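Local coordinates for tube-forming protein in Mycobacterial Envelpe, TiME (Mycolicibacterium smegmatis, PDB 7CU9) that probably forms a tube spanning the mycobacterial outer envelope that may serve in protein secretion, at residues Y10-K15 with Q84-F89; G134-D139 with R156-V161; Q37-D42 with T114-D119. All blocks are in the same frame, centred on the assembly; numbering follows the deposited sequence. Where two conformers were deposited one is given.

Interaction 1 of 3, residues Y10-K15 with Q84-F89; sequences YAVMPK and QAVGVF
Q84 reaches from its strand to the backbone of M13 and grips it with both ends of its amide. CG of Q84 lies opposite the carbonyl carbon (chi1 -63°), and the chain runs on extended, which carries the amide off the strand to the loop. CB of Q84 lies 4.3 Å from CG1 of V12. CD lies 3.5 Å from M13 N. The two branches divide the work. OE1 accepts M13 N at 2.8 Å, with the N-H tilted slightly from the carbonyl plane of Q84. NE2 donates to M13 O at 2.9 Å; that oxygen lies near the amide plane, and the N-H falls on a lone pair in the carbonyl plane of M13. Two nearly straight bonds to one residue fix the rotation of the amide and settle which branch is oxygen and which nitrogen. The pairing resembles what a neighbouring strand would offer, but a side chain supplies it.

V12 flanks the amide: its CG1 lies 4.0 Å from NE2 of Q84. CB of M13 is 3.6 Å from OE1 of Q84. Further along the strand, CB of A11 faces both methyls of V86, 4.1 Å from CG1 and from CG2.

The contact lays the chain between helices 8-11 and 15-22 against strand 77-89. L180 and M184 of helix 174-185 pack on Q84, and M184 also touches V86. A69 of strand 63-72 meets V12.

Interaction 2 of 3, residues G134-D139 with R156-V161; sequences GPADAD and RKRENV
A136 and D137 meet R156, K157 and R158 through one backbone bond and a small charge network. K157 N donates to A136 O at 2.9 Å in an almost straight bond. D137 and R156 form an antiparallel non-hydrogen-bonded pair beside it.

R158 grips the D137 carboxylate end-on. NH2 of R158 meets OD2 of D137 at 2.8 Å on the syn lone pair, within the guanidinium plane. NH1 of R158 reaches OD1 of D137 at 3.3 Å from above the carboxylate plane, and the two flat groups are turned 53° apart. A bend at chi2 (-69°) folds R158 back, and its NH1 also donates to K157 O and weakly to A136 O. NE of R156 makes only a long, charge-only salt bridge to OD2 of D137; its hydrogen bond goes to OG1 of T154. CB of R156 packs on one face of the R158 guanidinium.

These residues lie at the open end of the hairpin of strands 137-144 and 150-158. Helix 92-103 touches it through D96, beside K157. Helix 174-185 packs N178 and A181 against R156, and its Q185 accepts from NE of R158.

Interaction 3 of 3, residues Q37-D42 with T114-D119; sequences QAFSVD and TAMHLD
This is an antiparallel strand pairing at a sheet edge, where F39, S40 and V41 of strand 39-41 pair with L118, H117 and M116. S40 and H117 are the hydrogen-bonded pair: S40 N donates to H117 O at 2.9 Å and H117 N to S40 O at 2.8 Å. D119 N to A38 O and D42 N to A115 O extend the ladder.

On the face bearing F39, V41, M116 and L118, CE of M116 sits over the F39 ring, 3.7 Å from its centroid and 20° off the normal, a CH-pi contact. SD of M116 is a distant Met-aromatic partner, 5.2 Å from that centroid. NE2 of Q37 lies over the rim of the opposite face while bonding to F39 O and OD1 of N47. Within this chain strand 39-41 is outermost in the antiparallel sheet of this PknH-like domain, and A50 of helix 47-50 packs on F39 and M116.

On the face bearing S40 and H117, OG of S40 lies near the ring edge. With CG of D42 beside its backbone N (chi1 -74°), OD1 accepts H117 NE2 at 2.7 Å, in the ring plane but 35° out of the carboxylate plane. A water bridges OD2 of D42 and A115 N.

All three contacts involve one antiparallel sheet, but at different depths. Interaction 1 is buried, interaction 2 lies at the surface, and interaction 3 is partly buried at the sheet's edge. Interactions 1 and 2 adjoin: strands 77-89 and 161-169 are neighbours, V86 packs on V161, and F89 N probably bonds to N160 O at 2.8 Å. Interaction 3 stands apart, on the other side of the chain's centre, with its centre about 24 Å from that of interaction 1 and 25 Å from that of interaction 2. The chemistry differs accordingly. A neutral amide holds loop backbone in interaction 1, charged groups dominate interaction 2, and interaction 3 combines a backbone ladder with an apolar cluster and a His-carboxylate bond.

Interaction 1 of 3, residues Y10-K15 with Q84-F89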
# COMPACT_ATOMS: atom_id res chain seq x y z
N TYR B 10 -8.15 13.81 19.71
CA TYR B 10 -7.52 12.47 19.59
C TYR B 10 -8.20 11.58 18.54
O TYR B 10 -7.86 10.39 18.50
CB TYR B 10 -7.46 11.79 20.97
CG TYR B 10 -8.75 11.71 21.73
CD1 TYR B 10 -9.15 12.73 22.58
CD2 TYR B 10 -9.57 10.60 21.62
CE1 TYR B 10 -10.34 12.65 23.29
CE2 TYR B 10 -10.76 10.51 22.33
CZ TYR B 10 -11.15 11.54 23.17
OH TYR B 10 -12.32 11.45 23.87
N ALA B 11 -9.07 12.13 17.68
CA ALA B 11 -9.71 11.37 16.57
C ALA B 11 -8.83 11.39 15.31
O ALA B 11 -9.07 10.58 14.41
CB ALA B 11 -11.09 11.92 16.29
N VAL B 12 -7.85 12.29 15.24
CA VAL B 12 -6.94 12.42 14.06
C VAL B 12 -5.70 11.57 14.33
O VAL B 12 -4.97 11.87 15.29
CB VAL B 12 -6.58 13.89 13.78
CG1 VAL B 12 -5.63 14.02 12.60
CG2 VAL B 12 -7.82 14.74 13.57
N MET B 13 -5.49 10.53 13.52
CA MET B 13 -4.36 9.58 13.70
C MET B 13 -3.06 10.29 13.35
O MET B 13 -2.96 10.92 12.30
CB MET B 13 -4.54 8.33 12.82
CG MET B 13 -5.76 7.50 13.16
SD MET B 13 -5.75 6.89 14.87
CE MET B 13 -6.85 8.07 15.66
N PRO B 14 -2.03 10.22 14.22
CA PRO B 14 -0.73 10.81 13.93
C PRO B 14 0.04 9.99 12.88
O PRO B 14 -0.37 8.88 12.59
CB PRO B 14 -0.04 10.80 15.30
CG PRO B 14 -0.61 9.59 15.98
CD PRO B 14 -2.06 9.54 15.53
N LYS B 15 1.11 10.57 12.34
CA LYS B 15 1.87 9.97 11.20
C LYS B 15 2.31 8.54 11.54
O LYS B 15 2.27 7.69 10.63
CB LYS B 15 3.04 10.86 10.79
CG LYS B 15 4.06 11.19 11.87
CD LYS B 15 5.19 12.04 11.33
CE LYS B 15 6.24 12.38 12.36
NZ LYS B 15 7.15 13.44 11.88
N GLN B 84 -7.00 13.53 6.81
CA GLN B 84 -8.11 13.26 7.75
C GLN B 84 -8.78 14.59 8.10
O GLN B 84 -8.07 15.60 8.23
CB GLN B 84 -7.57 12.64 9.03
CG GLN B 84 -6.93 11.29 8.83
CD GLN B 84 -6.22 10.89 10.10
OE1 GLN B 84 -6.84 10.53 11.09
NE2 GLN B 84 -4.90 11.02 10.09
N ALA B 85 -10.10 14.57 8.27
CA ALA B 85 -10.86 15.73 8.78
C ALA B 85 -11.97 15.20 9.68
O ALA B 85 -12.65 14.24 9.28
CB ALA B 85 -11.42 16.55 7.64
N VAL B 86 -12.12 15.79 10.86
CA VAL B 86 -13.17 15.39 11.83
C VAL B 86 -13.87 16.65 12.30
O VAL B 86 -13.20 17.56 12.81
CB VAL B 86 -12.59 14.60 13.02
CG1 VAL B 86 -13.68 14.18 13.99
CG2 VAL B 86 -11.79 13.39 12.55
N GLY B 87 -15.19 16.69 12.13
CA GLY B 87 -16.05 17.77 12.63
C GLY B 87 -17.05 17.24 13.62
O GLY B 87 -17.76 16.27 13.31
N VAL B 88 -17.12 17.86 14.80
CA VAL B 88 -18.17 17.55 15.81
C VAL B 88 -19.19 18.68 15.77
O VAL B 88 -18.78 19.85 15.91
CB VAL B 88 -17.59 17.37 17.22
CG1 VAL B 88 -18.68 17.09 18.24
CG2 VAL B 88 -16.52 16.30 17.25
N PHE B 89 -20.45 18.33 15.58
CA PHE B 89 -21.57 19.30 15.50
C PHE B 89 -22.37 19.25 16.80
O PHE B 89 -22.36 18.24 17.50
CB PHE B 89 -22.42 19.00 14.28
CG PHE B 89 -21.67 19.22 12.99
CD1 PHE B 89 -20.84 18.23 12.48
CD2 PHE B 89 -21.77 20.42 12.30
CE1 PHE B 89 -20.14 18.44 11.30
CE2 PHE B 89 -21.07 20.63 11.12
CZ PHE B 89 -20.26 19.63 10.63

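Interaction 2 of 3, residues G134-D139 with R156-V161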
# COMPACT_ATOMS: atom_id res chain seq x y z
N GLY B 134 -24.51 6.35 0.38
CA GLY B 134 -25.41 5.72 1.35
C GLY B 134 -26.04 6.76 2.27
O GLY B 134 -25.80 7.96 2.12
N PRO B 135 -26.89 6.33 3.23
CA PRO B 135 -27.48 7.24 4.21
C PRO B 135 -26.45 7.98 5.07
O PRO B 135 -26.72 9.11 5.46
CB PRO B 135 -28.33 6.32 5.10
CG PRO B 135 -28.58 5.09 4.27
CD PRO B 135 -27.37 4.94 3.37
N ALA B 136 -25.32 7.33 5.38
CA ALA B 136 -24.32 7.85 6.34
C ALA B 136 -22.89 7.49 5.93
O ALA B 136 -21.98 7.70 6.74
CB ALA B 136 -24.64 7.31 7.72
N ASP B 137 -22.70 7.01 4.70
CA ASP B 137 -21.39 6.58 4.17
C ASP B 137 -21.33 6.92 2.68
O ASP B 137 -22.21 6.45 1.95
CB ASP B 137 -21.16 5.09 4.38
CG ASP B 137 -21.11 4.68 5.84
OD1 ASP B 137 -22.19 4.55 6.46
OD2 ASP B 137 -19.99 4.47 6.34
N ALA B 138 -20.34 7.70 2.27
CA ALA B 138 -20.12 8.07 0.85
C ALA B 138 -18.65 7.85 0.52
O ALA B 138 -17.78 8.43 1.20
CB ALA B 138 -20.56 9.48 0.60
N ASP B 139 -18.38 7.03 -0.49
CA ASP B 139 -17.01 6.71 -0.95
C ASP B 139 -16.87 7.17 -2.40
O ASP B 139 -17.86 7.15 -3.16
CB ASP B 139 -16.71 5.22 -0.84
CG ASP B 139 -16.70 4.70 0.59
OD1 ASP B 139 -16.84 5.51 1.52
OD2 ASP B 139 -16.55 3.48 0.74
N ARG B 156 -18.05 9.74 6.40
CA ARG B 156 -18.90 8.94 7.30
C ARG B 156 -19.54 9.86 8.32
O ARG B 156 -18.84 10.65 8.96
CB ARG B 156 -18.09 7.83 7.94
CG ARG B 156 -17.46 6.95 6.88
CD ARG B 156 -16.75 5.80 7.52
NE ARG B 156 -16.08 5.03 6.49
CZ ARG B 156 -15.51 3.86 6.71
NH1 ARG B 156 -15.52 3.36 7.94
NH2 ARG B 156 -14.92 3.22 5.72
N LYS B 157 -20.86 9.74 8.43
CA LYS B 157 -21.68 10.48 9.41
C LYS B 157 -21.97 9.51 10.55
O LYS B 157 -22.51 8.43 10.29
CB LYS B 157 -22.92 11.01 8.69
CG LYS B 157 -23.73 12.03 9.46
CD LYS B 157 -24.48 11.42 10.61
CE LYS B 157 -25.79 12.12 10.88
NZ LYS B 157 -26.46 11.50 12.04
N ARG B 158 -21.56 9.86 11.77
CA ARG B 158 -21.73 9.01 12.97
C ARG B 158 -22.26 9.90 14.08
O ARG B 158 -21.51 10.75 14.55
CB ARG B 158 -20.40 8.34 13.33
CG ARG B 158 -19.82 7.44 12.24
CD ARG B 158 -20.66 6.20 12.04
NE ARG B 158 -20.07 5.25 11.10
CZ ARG B 158 -20.32 5.19 9.80
NH1 ARG B 158 -21.17 6.03 9.22
NH2 ARG B 158 -19.72 4.27 9.07
N GLU B 159 -23.53 9.72 14.45
CA GLU B 159 -24.22 10.60 15.44
C GLU B 159 -24.03 12.05 15.00
O GLU B 159 -24.51 12.41 13.91
CB GLU B 159 -23.68 10.31 16.85
CG GLU B 159 -24.08 8.95 17.40
CD GLU B 159 -25.43 8.92 18.11
OE1 GLU B 159 -26.22 9.85 17.90
OE2 GLU B 159 -25.67 7.96 18.87
N ASN B 160 -23.32 12.86 15.80
CA ASN B 160 -23.12 14.31 15.55
C ASN B 160 -21.74 14.58 14.94
O ASN B 160 -21.30 15.74 14.97
CB ASN B 160 -23.29 15.09 16.85
CG ASN B 160 -22.26 14.70 17.89
OD1 ASN B 160 -21.83 13.55 17.96
ND2 ASN B 160 -21.88 15.65 18.73
N VAL B 161 -21.09 13.56 14.38
CA VAL B 161 -19.73 13.71 13.81
C VAL B 161 -19.78 13.46 12.31
O VAL B 161 -20.42 12.49 11.88
CB VAL B 161 -18.73 12.77 14.51
CG1 VAL B 161 -17.36 12.81 13.85
CG2 VAL B 161 -18.63 13.07 16.00

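Interaction 3 of 3, residues Q37-D42 with T114-D119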
# COMPACT_ATOMS: atom_id res chain seq x y z
N GLN B 37 -9.94 25.29 1.85
CA GLN B 37 -9.96 24.86 0.44
C GLN B 37 -8.81 25.56 -0.29
O GLN B 37 -8.87 26.79 -0.41
CB GLN B 37 -11.32 25.16 -0.20
CG GLN B 37 -11.33 24.78 -1.67
CD GLN B 37 -12.71 24.60 -2.26
OE1 GLN B 37 -13.67 24.26 -1.58
NE2 GLN B 37 -12.79 24.79 -3.57
N ALA B 38 -7.83 24.78 -0.73
CA ALA B 38 -6.56 25.27 -1.32
C ALA B 38 -6.55 25.01 -2.83
O ALA B 38 -5.46 24.76 -3.39
CB ALA B 38 -5.39 24.62 -0.63
N PHE B 39 -7.71 25.10 -3.47
CA PHE B 39 -7.88 24.83 -4.93
C PHE B 39 -9.20 25.40 -5.44
O PHE B 39 -10.12 25.69 -4.64
CB PHE B 39 -7.85 23.32 -5.19
CG PHE B 39 -9.07 22.61 -4.64
CD1 PHE B 39 -10.21 22.47 -5.41
CD2 PHE B 39 -9.08 22.11 -3.35
CE1 PHE B 39 -11.34 21.85 -4.90
CE2 PHE B 39 -10.21 21.49 -2.84
CZ PHE B 39 -11.34 21.36 -3.62
N SER B 40 -9.31 25.51 -6.76
CA SER B 40 -10.59 25.60 -7.50
C SER B 40 -10.65 24.45 -8.51
O SER B 40 -9.58 23.94 -8.90
CB SER B 40 -10.75 26.94 -8.18
OG SER B 40 -9.76 27.10 -9.18
N VAL B 41 -11.85 24.04 -8.88
CA VAL B 41 -12.10 22.99 -9.91
C VAL B 41 -12.90 23.63 -11.05
O VAL B 41 -13.74 24.49 -10.76
CB VAL B 41 -12.80 21.77 -9.28
CG1 VAL B 41 -14.16 22.11 -8.68
CG2 VAL B 41 -12.91 20.63 -10.26
N ASP B 42 -12.63 23.24 -12.30
CA ASP B 42 -13.35 23.80 -13.47
C ASP B 42 -14.82 23.39 -13.40
O ASP B 42 -15.69 24.24 -13.66
CB ASP B 42 -12.73 23.34 -14.79
CG ASP B 42 -11.41 24.02 -15.12
OD1 ASP B 42 -11.10 25.06 -14.49
OD2 ASP B 42 -10.71 23.50 -16.01
N THR B 114 -11.81 16.67 -14.69
CA THR B 114 -11.78 18.14 -14.55
C THR B 114 -10.42 18.58 -14.01
O THR B 114 -9.72 17.76 -13.39
CB THR B 114 -12.95 18.64 -13.69
OG1 THR B 114 -13.05 20.05 -13.86
CG2 THR B 114 -12.80 18.30 -12.23
N ALA B 115 -10.07 19.84 -14.27
CA ALA B 115 -8.80 20.45 -13.84
C ALA B 115 -8.97 21.04 -12.43
O ALA B 115 -10.01 21.67 -12.16
CB ALA B 115 -8.36 21.51 -14.82
N MET B 116 -7.99 20.76 -11.57
CA MET B 116 -7.84 21.38 -10.23
C MET B 116 -6.74 22.43 -10.32
O MET B 116 -5.61 22.07 -10.71
CB MET B 116 -7.47 20.35 -9.15
CG MET B 116 -8.64 19.54 -8.65
SD MET B 116 -8.15 18.39 -7.33
CE MET B 116 -8.08 19.49 -5.92
N HIS B 117 -7.06 23.68 -10.00
CA HIS B 117 -6.09 24.80 -9.94
C HIS B 117 -5.67 24.99 -8.49
O HIS B 117 -6.53 25.41 -7.69
CB HIS B 117 -6.71 26.06 -10.56
CG HIS B 117 -7.27 25.82 -11.92
ND1 HIS B 117 -6.47 25.70 -13.03
CD2 HIS B 117 -8.54 25.63 -12.33
CE1 HIS B 117 -7.22 25.47 -14.09
NE2 HIS B 117 -8.50 25.42 -13.69
N LEU B 118 -4.43 24.65 -8.16
CA LEU B 118 -3.90 24.65 -6.77
C LEU B 118 -3.38 26.06 -6.43
O LEU B 118 -2.94 26.77 -7.36
CB LEU B 118 -2.79 23.60 -6.64
CG LEU B 118 -3.17 22.18 -7.04
CD1 LEU B 118 -2.05 21.21 -6.70
CD2 LEU B 118 -4.47 21.74 -6.38
N ASP B 119 -3.46 26.43 -5.15
CA ASP B 119 -3.02 27.76 -4.63
C ASP B 119 -1.54 27.98 -4.97
O ASP B 119 -1.17 29.15 -5.19
CB ASP B 119 -3.26 27.87 -3.12
CG ASP B 119 -4.73 28.03 -2.73
OD1 ASP B 119 -5.58 28.11 -3.64
OD2 ASP B 119 -5.00 28.09 -1.52
O HOH W 1 -11.24 21.01 -16.85